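Local coordinates for TRAP dicarboxylate transporter-DctP subunit (Marinobacter aquaeolei, PDB 4PFI), which probably captures an organic acid, as a periplasmic solute-binding protein, and hands it to a TRAP-type membrane transporter, at residues A[160-165]-A[189-194]; A[208-213]-A[232-237]; A[216-221]-A[228-233]. All coordinates share one frame; numbering follows the deposited sequence.

Interaction 1. Residues A[160-165]-A[189-194]; sequences MTWTAN and EAFRSY
Trp-162, on strand 149-164, meets Phe-191, on helix 185-192, and Tyr-194, a few residues further along the chain. The contact is aromatic. Phe-191 turns its edge toward the indole face in an offset edge-to-face pair. The five-membered ring of Trp-162 and the Phe-191 ring have centroids 5.3 Å apart, with planes at 68°. The closest pair is Trp-162 NE1 and Phe-191 CZ, at 3.5 Å. Phe-191 CE1 sits over the indole toward its rim, 3.8 Å from Trp-162 CE2. With CG of Phe-191 anti to its carbonyl carbon (chi1 -75°), the CE1-CZ edge reaches the indole.

Tyr-194 adds a looser apolar touch: its CE2 is 4.3 Å from Trp-162 CH2. The carbonyl oxygen Ala-190 O lies over the centre of the tyrosine ring, 3.6 Å above its plane. The hydroxyl of Tyr-194 is hydrogen-bonded to His-117 ND1. Phe-174 and Phe-312 make further edge-to-face pairs with Trp-162, and Phe-179 stacks on Phe-191.

Glu-189, Arg-192 and Ser-193 bond among themselves. Arg-192 NH1 forms a salt bridge to Glu-189 OE1 at 2.7 Å, and Glu-189 OE1 lies in the guanidinium plane. Ser-193 OG and Ser-193 N reach Glu-189 O from opposite faces of its plane.

The join between the two segments therefore depends on ring shape and packing in a buried aromatic cluster, with the polar end of Tyr-194 satisfied by His-117.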
# COMPACT_ATOMS: atom_id res chain seq x y z
N MSE A 160 -7.27 -3.67 1.31
CA MSE A 160 -7.97 -2.41 1.64
C MSE A 160 -9.37 -2.78 2.16
O MSE A 160 -10.03 -3.66 1.62
CB MSE A 160 -8.08 -1.47 0.44
CG MSE A 160 -6.73 -1.00 -0.09
SE MSE A 160 -5.80 0.19 1.16
CE MSE A 160 -6.78 1.87 0.79
N THR A 161 -9.82 -2.09 3.20
CA THR A 161 -11.12 -2.37 3.80
C THR A 161 -11.93 -1.08 3.83
O THR A 161 -11.37 -0.01 3.99
CB THR A 161 -10.93 -2.93 5.22
OG1 THR A 161 -10.36 -4.26 5.14
CG2 THR A 161 -12.26 -2.98 5.96
N TRP A 162 -13.24 -1.16 3.61
CA TRP A 162 -14.06 0.04 3.53
C TRP A 162 -14.83 0.23 4.85
O TRP A 162 -15.28 -0.74 5.44
CB TRP A 162 -15.09 -0.10 2.41
CG TRP A 162 -14.53 -0.31 1.04
CD1 TRP A 162 -13.26 -0.11 0.64
CD2 TRP A 162 -15.25 -0.74 -0.11
NE1 TRP A 162 -13.13 -0.38 -0.71
CE2 TRP A 162 -14.34 -0.78 -1.19
CE3 TRP A 162 -16.57 -1.11 -0.34
CZ2 TRP A 162 -14.71 -1.16 -2.46
CZ3 TRP A 162 -16.94 -1.50 -1.61
CH2 TRP A 162 -16.02 -1.51 -2.66
N THR A 163 -14.97 1.47 5.31
CA THR A 163 -15.88 1.78 6.41
C THR A 163 -16.84 2.88 5.98
O THR A 163 -16.54 3.70 5.11
CB THR A 163 -15.15 2.26 7.71
OG1 THR A 163 -14.51 3.51 7.49
CG2 THR A 163 -14.10 1.30 8.13
N ALA A 164 -18.00 2.87 6.62
CA ALA A 164 -19.01 3.87 6.46
C ALA A 164 -20.05 3.67 7.56
O ALA A 164 -19.90 2.82 8.45
CB ALA A 164 -19.65 3.75 5.09
N ASN A 165 -21.13 4.45 7.49
CA ASN A 165 -22.24 4.28 8.39
C ASN A 165 -23.41 3.53 7.76
O ASN A 165 -24.53 3.62 8.22
CB ASN A 165 -22.65 5.60 9.00
CG ASN A 165 -21.74 5.99 10.13
OD1 ASN A 165 -21.28 5.13 10.89
ND2 ASN A 165 -21.42 7.27 10.23
N GLU A 189 -10.49 7.99 -8.98
CA GLU A 189 -11.34 7.61 -10.10
C GLU A 189 -12.04 6.27 -9.87
O GLU A 189 -13.14 6.05 -10.34
CB GLU A 189 -10.54 7.53 -11.41
CG GLU A 189 -11.42 7.25 -12.60
CD GLU A 189 -12.49 8.33 -12.81
OE1 GLU A 189 -12.36 9.44 -12.23
OE2 GLU A 189 -13.46 8.08 -13.55
N ALA A 190 -11.37 5.39 -9.14
CA ALA A 190 -11.93 4.10 -8.79
C ALA A 190 -13.28 4.25 -8.08
O ALA A 190 -14.25 3.56 -8.41
CB ALA A 190 -10.95 3.35 -7.90
N PHE A 191 -13.33 5.16 -7.10
CA PHE A 191 -14.54 5.36 -6.30
C PHE A 191 -15.51 6.32 -6.99
O PHE A 191 -16.73 6.24 -6.82
CB PHE A 191 -14.16 5.83 -4.89
CG PHE A 191 -13.60 4.70 -4.03
CD1 PHE A 191 -14.45 3.81 -3.39
CD2 PHE A 191 -12.22 4.51 -3.91
CE1 PHE A 191 -13.95 2.76 -2.64
CE2 PHE A 191 -11.73 3.46 -3.16
CZ PHE A 191 -12.59 2.59 -2.52
N ARG A 192 -14.98 7.22 -7.81
CA ARG A 192 -15.83 8.05 -8.63
C ARG A 192 -16.62 7.15 -9.57
O ARG A 192 -17.76 7.43 -9.90
CB ARG A 192 -14.99 9.06 -9.40
CG ARG A 192 -15.74 10.23 -9.92
CD ARG A 192 -14.78 11.20 -10.62
NE ARG A 192 -14.00 12.04 -9.69
CZ ARG A 192 -12.66 12.03 -9.56
NH1 ARG A 192 -11.89 11.22 -10.27
NH2 ARG A 192 -12.08 12.85 -8.69
N SER A 193 -16.03 6.04 -10.00
CA SER A 193 -16.74 5.09 -10.88
C SER A 193 -18.02 4.55 -10.24
O SER A 193 -18.99 4.29 -10.93
CB SER A 193 -15.85 3.90 -11.23
OG SER A 193 -14.67 4.31 -11.87
N TYR A 194 -18.01 4.38 -8.92
CA TYR A 194 -19.18 3.88 -8.18
C TYR A 194 -20.17 5.00 -7.90
O TYR A 194 -21.27 4.76 -7.39
CB TYR A 194 -18.74 3.23 -6.87
CG TYR A 194 -17.71 2.14 -7.05
CD1 TYR A 194 -17.67 1.37 -8.22
CD2 TYR A 194 -16.77 1.89 -6.07
CE1 TYR A 194 -16.73 0.38 -8.40
CE2 TYR A 194 -15.82 0.91 -6.23
CZ TYR A 194 -15.81 0.16 -7.41
OH TYR A 194 -14.88 -0.82 -7.57

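Interaction 2. Residues A[208-213]-A[232-237]; sequences SDLQLG and EVQNVL. With NA (sodium ion), chain B.
Leu-210 and Gln-211, near the end of helix 203-212, pack against Val-233 and Gln-234. Gln-211 crosses Val-233 at about a right angle, and Leu-210 crosses Gln-234 in the same way. Val-233 also bridges the two helix residues.

Val-233 fits against the helix with both methyl groups. Its CG1 meets the side of the Gln-211 chain, 3.7 Å from Gln-211 CG. That chain has CG anti to the backbone N (chi1 -169°) and runs extended, so its CB, CG, CD and NE2 all pass within reach of the one methyl. Val-233 CG2 turns instead to Leu-210, 3.8 Å from Leu-210 CB.

The two methyls of Leu-210 lie across the amide of Gln-234. Leu-210 CD2 is 3.7 Å from Gln-234 OE1, and Leu-210 CD1 is 3.9 Å from Gln-234 CG. Gln-234 is bent at chi2 (-82°), and its amide turns back to its own chain. Gln-234 NE2 donates to Val-233 O at 3.0 Å, close to its own amide plane but tilted 27° from the carbonyl plane. Gln-234 OE1 is hydrogen-bonded to Thr-163 OG1 of strand 149-164. Both ends of the amide are therefore held, which should fix its rotation. A water lies within hydrogen-bonding distance of Leu-210 O and takes a weak bond from Gln-234 NE2.

The backbone of Gln-234 serves a sodium ion. Gln-234 O binds it at 2.4 Å and Asn-235 OD1 at 2.3 Å; two waters and Gly-298 O complete the site. The helix closes at Gly-213 in a Schellman motif. Beyond the sodium site, Asn-235 and Val-236 both face Ala-164, a classic beta bulge where strand 236-239 joins the sheet.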
# COMPACT_ATOMS: atom_id res chain seq x y z
N SER A 208 -12.34 13.10 13.19
CA SER A 208 -13.35 14.09 13.48
C SER A 208 -14.29 14.39 12.28
O SER A 208 -15.48 14.53 12.50
CB SER A 208 -12.73 15.38 14.06
OG SER A 208 -11.79 15.95 13.18
N ASP A 209 -13.77 14.45 11.05
CA ASP A 209 -14.65 14.58 9.87
C ASP A 209 -15.61 13.37 9.75
O ASP A 209 -16.78 13.54 9.42
CB ASP A 209 -13.86 14.76 8.56
CG ASP A 209 -13.38 16.22 8.32
OD1 ASP A 209 -13.88 17.18 8.96
OD2 ASP A 209 -12.48 16.40 7.45
N LEU A 210 -15.14 12.15 10.02
CA LEU A 210 -16.05 11.00 10.01
C LEU A 210 -17.14 11.19 11.07
O LEU A 210 -18.32 10.89 10.86
CB LEU A 210 -15.34 9.66 10.28
CG LEU A 210 -14.49 9.06 9.16
CD1 LEU A 210 -13.78 7.79 9.62
CD2 LEU A 210 -15.35 8.78 7.89
N GLN A 211 -16.72 11.71 12.22
CA GLN A 211 -17.57 11.77 13.36
C GLN A 211 -18.67 12.79 13.14
O GLN A 211 -19.78 12.61 13.61
CB GLN A 211 -16.77 12.10 14.61
CG GLN A 211 -17.55 11.92 15.87
CD GLN A 211 -16.69 12.18 17.07
OE1 GLN A 211 -15.92 13.13 17.08
NE2 GLN A 211 -16.82 11.33 18.10
N LEU A 212 -18.36 13.81 12.36
CA LEU A 212 -19.24 14.93 12.14
C LEU A 212 -20.10 14.66 10.92
O LEU A 212 -21.04 15.39 10.63
CB LEU A 212 -18.42 16.21 11.95
CG LEU A 212 -17.78 16.74 13.24
CD1 LEU A 212 -16.72 17.77 12.91
CD2 LEU A 212 -18.83 17.37 14.18
N GLY A 213 -19.78 13.61 10.18
CA GLY A 213 -20.48 13.35 8.93
C GLY A 213 -20.00 14.22 7.77
O GLY A 213 -20.64 14.24 6.75
N GLU A 232 -14.43 3.60 15.87
CA GLU A 232 -15.25 4.25 16.92
C GLU A 232 -16.32 5.18 16.34
O GLU A 232 -17.27 5.50 17.01
CB GLU A 232 -14.36 5.07 17.88
CG GLU A 232 -13.32 4.26 18.62
CD GLU A 232 -12.37 5.06 19.54
OE1 GLU A 232 -12.45 6.32 19.63
OE2 GLU A 232 -11.51 4.41 20.16
N VAL A 233 -16.15 5.61 15.09
CA VAL A 233 -16.98 6.62 14.50
C VAL A 233 -17.55 6.10 13.17
O VAL A 233 -17.98 6.86 12.30
CB VAL A 233 -16.19 7.98 14.35
CG1 VAL A 233 -15.90 8.58 15.73
CG2 VAL A 233 -14.89 7.80 13.55
N GLN A 234 -17.56 4.77 13.05
CA GLN A 234 -18.15 4.10 11.90
C GLN A 234 -19.01 2.92 12.40
O GLN A 234 -18.88 2.49 13.55
CB GLN A 234 -17.07 3.64 10.90
CG GLN A 234 -16.15 4.72 10.29
CD GLN A 234 -16.79 5.44 9.11
OE1 GLN A 234 -16.40 5.26 7.94
NE2 GLN A 234 -17.78 6.29 9.40
N ASN A 235 -19.91 2.43 11.57
CA ASN A 235 -20.83 1.35 11.94
C ASN A 235 -20.65 0.09 11.11
O ASN A 235 -20.99 -1.01 11.54
CB ASN A 235 -22.29 1.83 11.81
CG ASN A 235 -22.73 2.73 13.00
OD1 ASN A 235 -22.16 2.69 14.09
ND2 ASN A 235 -23.78 3.49 12.78
N VAL A 236 -20.09 0.22 9.91
CA VAL A 236 -20.00 -0.92 9.05
C VAL A 236 -18.63 -1.02 8.38
O VAL A 236 -18.19 -0.10 7.70
CB VAL A 236 -21.11 -0.92 7.96
CG1 VAL A 236 -20.99 -2.16 7.11
CG2 VAL A 236 -22.49 -0.80 8.57
N LEU A 237 -17.97 -2.15 8.59
CA LEU A 237 -16.73 -2.48 7.90
C LEU A 237 -17.05 -3.39 6.70
O LEU A 237 -17.49 -4.53 6.90
CB LEU A 237 -15.83 -3.23 8.88
CG LEU A 237 -14.35 -3.16 8.57
CD1 LEU A 237 -13.76 -2.19 9.55
CD2 LEU A 237 -13.70 -4.51 8.70
NA NA B . -20.35 2.17 15.47
O HOH W 1 -19.23 9.12 8.57
O HOH W 2 -20.27 4.71 15.87
O HOH W 3 -18.25 1.64 16.71

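Interaction 3. Residues A[216-221]-A[228-233]; sequences DGQSNP and MGFHEV
Gln-218 folds its amide over toward Phe-230 through two torsions: CG lies between the backbone N and the carbonyl carbon (chi1 59°), and the chain bends again at chi2 (79°). In Phe-230, CG is anti to the carbonyl carbon, and the ring reaches back to the strand.

The two side chains cross at about a right angle. The amide comes obliquely to the CD2-CE2 bond of the ring. Gln-218 CD is 3.6 Å from Phe-230 CD2, and Gln-218 OE1 is 3.7 Å from Phe-230 CE2. The amide and ring planes are 55° apart, so they do not stack. Met-228 CB lies over one face of the same ring, toward its rim. Val-206 of helix 203-212 also touches Phe-230.

The contact joins strand 217-220 to the turn that follows helix 222-228. Gly-229, with positive phi, ends that helix in a Schellman motif. A short 3-10 segment, 230-232, comes next, and the chain then goes on to strand 236-239 of the same sheet.

Asn-220 takes part from the same strand. Its ND2 lies at the edge of the Phe-230 ring, 4.3 Å from Phe-230 CE2. Asn-220 ND2 also donates to Gln-218 OE1 at 2.7 Å, nearly in line with the carbonyl. At the other end of the amide, Gln-218 NE2 is hydrogen-bonded to Thr-163 OG1. With an alanine here, Asn-220 ND2 and Thr-163 OG1 would probably each lose a partner, and a gap would be likely to open beside Phe-230. The backbone of Gln-218 pairs with Thr-163 as well, within the antiparallel pair formed with strand 149-164.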
# COMPACT_ATOMS: atom_id res chain seq x y z
N ASP A 216 -18.26 10.46 4.66
CA ASP A 216 -19.16 9.32 4.91
C ASP A 216 -18.46 7.99 5.11
O ASP A 216 -18.97 7.12 5.81
CB ASP A 216 -20.18 9.24 3.79
CG ASP A 216 -21.03 10.51 3.72
OD1 ASP A 216 -21.73 10.80 4.73
OD2 ASP A 216 -20.92 11.25 2.72
N GLY A 217 -17.27 7.84 4.56
CA GLY A 217 -16.51 6.63 4.80
C GLY A 217 -15.10 6.78 4.30
O GLY A 217 -14.72 7.82 3.78
N GLN A 218 -14.33 5.74 4.47
CA GLN A 218 -12.96 5.72 3.98
C GLN A 218 -12.51 4.29 3.77
O GLN A 218 -13.23 3.35 4.09
CB GLN A 218 -11.99 6.43 4.94
CG GLN A 218 -11.92 5.86 6.38
CD GLN A 218 -11.07 4.60 6.49
OE1 GLN A 218 -9.86 4.61 6.26
NE2 GLN A 218 -11.72 3.51 6.79
N SER A 219 -11.29 4.18 3.27
CA SER A 219 -10.68 2.93 2.90
C SER A 219 -9.24 2.88 3.39
O SER A 219 -8.50 3.83 3.24
CB SER A 219 -10.69 2.77 1.36
OG SER A 219 -10.39 1.41 1.04
N ASN A 220 -8.87 1.74 3.95
CA ASN A 220 -7.54 1.53 4.53
C ASN A 220 -7.47 0.08 4.98
O ASN A 220 -8.51 -0.54 5.20
CB ASN A 220 -7.32 2.42 5.76
CG ASN A 220 -6.58 3.68 5.44
OD1 ASN A 220 -5.44 3.61 5.01
ND2 ASN A 220 -7.22 4.83 5.61
N PRO A 221 -6.26 -0.44 5.17
CA PRO A 221 -6.15 -1.77 5.78
C PRO A 221 -6.59 -1.73 7.25
O PRO A 221 -6.54 -0.67 7.91
CB PRO A 221 -4.66 -2.13 5.62
CG PRO A 221 -3.96 -0.83 5.40
CD PRO A 221 -4.95 0.11 4.77
N MSE A 228 -5.97 4.41 13.99
CA MSE A 228 -6.52 5.76 13.94
C MSE A 228 -7.84 5.85 14.66
O MSE A 228 -8.41 6.92 14.79
CB MSE A 228 -6.80 6.17 12.48
CG MSE A 228 -5.76 5.74 11.47
SE MSE A 228 -4.82 7.21 10.76
CE MSE A 228 -4.01 7.60 12.51
N GLY A 229 -8.40 4.70 15.02
CA GLY A 229 -9.63 4.69 15.76
C GLY A 229 -10.90 4.95 14.94
O GLY A 229 -11.92 5.29 15.51
N PHE A 230 -10.85 4.78 13.63
CA PHE A 230 -12.04 5.05 12.79
C PHE A 230 -13.21 4.13 13.10
O PHE A 230 -14.37 4.42 12.77
CB PHE A 230 -11.70 4.94 11.30
CG PHE A 230 -10.62 5.88 10.84
CD1 PHE A 230 -10.36 7.05 11.53
CD2 PHE A 230 -9.89 5.60 9.71
CE1 PHE A 230 -9.39 7.91 11.10
CE2 PHE A 230 -8.90 6.44 9.28
CZ PHE A 230 -8.65 7.60 9.96
N HIS A 231 -12.92 2.99 13.72
CA HIS A 231 -13.98 2.06 14.01
C HIS A 231 -14.89 2.61 15.11
O HIS A 231 -16.01 2.14 15.26
CB HIS A 231 -13.42 0.68 14.40
CG HIS A 231 -12.55 0.70 15.62
ND1 HIS A 231 -11.32 1.29 15.64
CD2 HIS A 231 -12.76 0.17 16.85
CE1 HIS A 231 -10.79 1.15 16.86
NE2 HIS A 231 -11.64 0.48 17.60
N GLU A 232 -14.43 3.60 15.87
CA GLU A 232 -15.25 4.25 16.92
C GLU A 232 -16.32 5.18 16.34
O GLU A 232 -17.27 5.50 17.01
CB GLU A 232 -14.36 5.07 17.88
CG GLU A 232 -13.32 4.26 18.62
CD GLU A 232 -12.37 5.06 19.54
OE1 GLU A 232 -12.45 6.32 19.63
OE2 GLU A 232 -11.51 4.41 20.16
N VAL A 233 -16.15 5.61 15.09
CA VAL A 233 -16.98 6.62 14.50
C VAL A 233 -17.55 6.10 13.17
O VAL A 233 -17.98 6.86 12.30
CB VAL A 233 -16.19 7.98 14.35
CG1 VAL A 233 -15.90 8.58 15.73
CG2 VAL A 233 -14.89 7.80 13.55

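How the interactions relate
The three contacts meet on one sheet, where strand 149-164 lies between strands 217-220 and 236-239. Interactions 2 and 3 are closest, with centres about 6 Å apart, and share Glu-232 and Val-233. Leu-210 CD1 of interaction 2 lies 3.9 Å from Phe-230 CG of interaction 3. Interaction 1 is farther off, its centre about 14 Å from that of interaction 2 and 12 Å from that of interaction 3. Thr-163 OG1 bonds to the amides of both Gln-234 and Gln-218, and so ties the strand of interaction 1 to the other two. Interaction 2 holds sodium ligands; the Phe-230 side chain is about 10 Å from the ion.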